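Local structure of putative chorismate mutase (Yersinia pestis biovar Microtus str. 91001, 2GBB) at residues N131-Q135 and H136-S140. The protein catalyses the Claisen rearrangement of chorismate to prephenate as a secreted, all-helical chorismate mutase, and may play some role in pathogenicity. Residues are numbered along the deposited sequence; the frame is centred on the assembly and turned at random.
With SO4 (sulfate ion), chain E; SO4 (sulfate ion), chain H.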
loop_
_atom_site.group_PDB
_atom_site.type_symbol
_atom_site.label_atom_id
_atom_site.label_comp_id
_atom_site.label_asym_id
_atom_site.label_seq_id
_atom_site.Cartn_x
_atom_site.Cartn_y
_atom_site.Cartn_z
ATOM N N ASN A 131 -16.653 11.811 10.640
ATOM C CA ASN A 131 -17.733 12.037 9.674
ATOM C C ASN A 131 -17.343 12.977 8.540
ATOM O O ASN A 131 -17.989 12.971 7.473
ATOM C CB ASN A 131 -19.000 12.567 10.383
ATOM C CG ASN A 131 -19.610 11.549 11.373
ATOM O OD1 ASN A 131 -19.336 10.333 11.309
ATOM N ND2 ASN A 131 -20.437 12.052 12.299
ATOM N N THR A 132 -16.293 13.777 8.764
ATOM C CA THR A 132 -15.907 14.833 7.824
ATOM C C THR A 132 -14.712 14.407 6.990
ATOM O O THR A 132 -14.615 14.738 5.817
ATOM C CB THR A 132 -15.530 16.160 8.552
ATOM O OG1 THR A 132 -16.569 16.520 9.457
ATOM C CG2 THR A 132 -15.298 17.299 7.554
ATOM N N ILE A 133 -13.775 13.708 7.613
ATOM C CA ILE A 133 -12.603 13.284 6.887
ATOM C C ILE A 133 -12.882 11.854 6.430
ATOM O O ILE A 133 -12.647 10.900 7.158
ATOM C CB ILE A 133 -11.313 13.386 7.748
ATOM C CG1 ILE A 133 -11.129 14.822 8.282
ATOM C CG2 ILE A 133 -10.105 12.989 6.912
ATOM C CD1 ILE A 133 -10.259 14.928 9.516
ATOM N N ARG A 134 -13.462 11.747 5.238
ATOM C CA ARG A 134 -13.716 10.466 4.592
ATOM C C ARG A 134 -13.161 10.490 3.163
ATOM O O ARG A 134 -13.486 11.376 2.374
ATOM C CB ARG A 134 -15.222 10.084 4.595
ATOM C CG ARG A 134 -16.266 11.173 4.869
ATOM C CD ARG A 134 -17.725 10.562 4.961
ATOM N NE ARG A 134 -18.166 9.860 3.730
ATOM C CZ ARG A 134 -18.305 8.530 3.609
ATOM N NH1 ARG A 134 -18.073 7.724 4.647
ATOM N NH2 ARG A 134 -18.682 7.994 2.441
ATOM N N GLN A 135 -12.280 9.550 2.858
ATOM C CA GLN A 135 -11.741 9.395 1.505
ATOM C C GLN A 135 -11.634 7.886 1.267
ATOM O O GLN A 135 -11.461 7.100 2.207
ATOM C CB GLN A 135 -10.328 10.008 1.322
ATOM C CG GLN A 135 -10.110 11.538 1.453
ATOM C CD GLN A 135 -10.787 12.366 0.359
ATOM O OE1 GLN A 135 -10.838 11.979 -0.830
ATOM N NE2 GLN A 135 -11.319 13.524 0.759
ATOM N N HIS A 136 -11.746 7.488 0.002
ATOM C CA HIS A 136 -11.416 6.139 -0.384
ATOM C C HIS A 136 -9.994 5.812 0.137
ATOM O O HIS A 136 -9.091 6.659 0.108
ATOM C CB HIS A 136 -11.513 5.991 -1.899
ATOM C CG HIS A 136 -11.367 4.579 -2.377
ATOM N ND1 HIS A 136 -12.179 3.552 -1.933
ATOM C CD2 HIS A 136 -10.502 4.025 -3.257
ATOM C CE1 HIS A 136 -11.814 2.426 -2.525
ATOM N NE2 HIS A 136 -10.799 2.686 -3.331
ATOM N N ASN A 137 -9.830 4.606 0.683
ATOM C CA ASN A 137 -8.515 4.145 1.152
ATOM C C ASN A 137 -7.985 4.793 2.420
ATOM O O ASN A 137 -6.827 4.662 2.754
ATOM C CB ASN A 137 -7.518 4.262 0.017
ATOM C CG ASN A 137 -7.666 3.162 -0.977
ATOM O OD1 ASN A 137 -8.373 2.132 -0.586
ATOM N ND2 ASN A 137 -7.119 3.210 -2.087
ATOM N N LEU A 138 -8.847 5.470 3.161
ATOM C CA LEU A 138 -8.450 6.091 4.414
ATOM C C LEU A 138 -9.260 5.484 5.554
ATOM O O LEU A 138 -10.487 5.503 5.512
ATOM C CB LEU A 138 -8.790 7.570 4.327
ATOM C CG LEU A 138 -8.009 8.662 5.060
ATOM C CD1 LEU A 138 -8.990 9.582 5.713
ATOM C CD2 LEU A 138 -6.918 8.201 5.988
ATOM N N THR A 139 -8.620 4.997 6.604
ATOM C CA THR A 139 -9.403 4.343 7.645
ATOM C C THR A 139 -9.674 5.284 8.829
ATOM O O THR A 139 -9.094 6.364 8.944
ATOM C CB THR A 139 -8.751 3.042 8.188
ATOM O OG1 THR A 139 -7.574 3.371 8.917
ATOM C CG2 THR A 139 -8.427 2.000 7.062
ATOM N N SER A 140 -10.565 4.838 9.708
ATOM C CA SER A 140 -10.863 5.537 10.947
ATOM C C SER A 140 -9.672 5.625 11.899
ATOM O O SER A 140 -9.449 6.682 12.489
ATOM C CB SER A 140 -12.041 4.855 11.633
ATOM O OG SER A 140 -13.203 5.174 10.872
HETATM S S SO4 E . -12.728 1.973 8.621
HETATM O O1 SO4 E . -11.535 2.183 9.415
HETATM O O2 SO4 E . -13.200 3.194 7.965
HETATM O O3 SO4 E . -12.391 0.977 7.606
HETATM O O4 SO4 E . -13.743 1.479 9.545
HETATM S S SO4 H . -20.780 15.587 12.816
HETATM O O1 SO4 H . -20.547 15.903 14.229
HETATM O O2 SO4 H . -21.474 16.725 12.193
HETATM O O3 SO4 H . -19.509 15.411 12.136
HETATM O O4 SO4 H . -21.553 14.356 12.669
#
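Gln-135 and Leu-138 close a type II beta turn in the loop that joins helix 126-132 to helix 140-150 in this all-helical protein. The amide N of Leu-138 donates to the carbonyl O of Gln-135 at 3.2 Å, a bond bent at the donor, which lies well above the carbonyl plane. At the third position Asn-137 takes a positive phi of 72°, a conformation that asparagine tolerates better than most residues with a side chain. His-136 fills the second position, and the OD1 of Asn-137 lies over one face of its imidazole, offset toward the rim.

Beside the turn, CG2 of Ile-133 meets CD1 of Leu-138 at 3.8 Å, the two branched side chains crossing at a slant. Leu-138 reaches this methyl with CG trans to its own N (chi1 -150°). Both residues also touch Val-143 of helix 140-150; Ile-133 continues onto Ile-10 and Leu-14, while Leu-138 packs on Ala-68 and Ile-72, the latter probably a substrate-binding residue. Aliphatic side chains therefore suit this junction of helices. Gln-135 instead bends at its second torsion, and its NE2 donates to OD1 of Asn-11, tying the turn to helix 7-14.

Farther out, Thr-139 is the N-cap of helix 140-150, a place suited to its short hydroxyl side chain, whose OG1 caps a backbone N just beyond Ser-140. At this helix start a sulfate, probably from the crystallisation liquor, accepts a bond from Ser-140 N to its O1, 2.8 Å long and fairly straight at 163°.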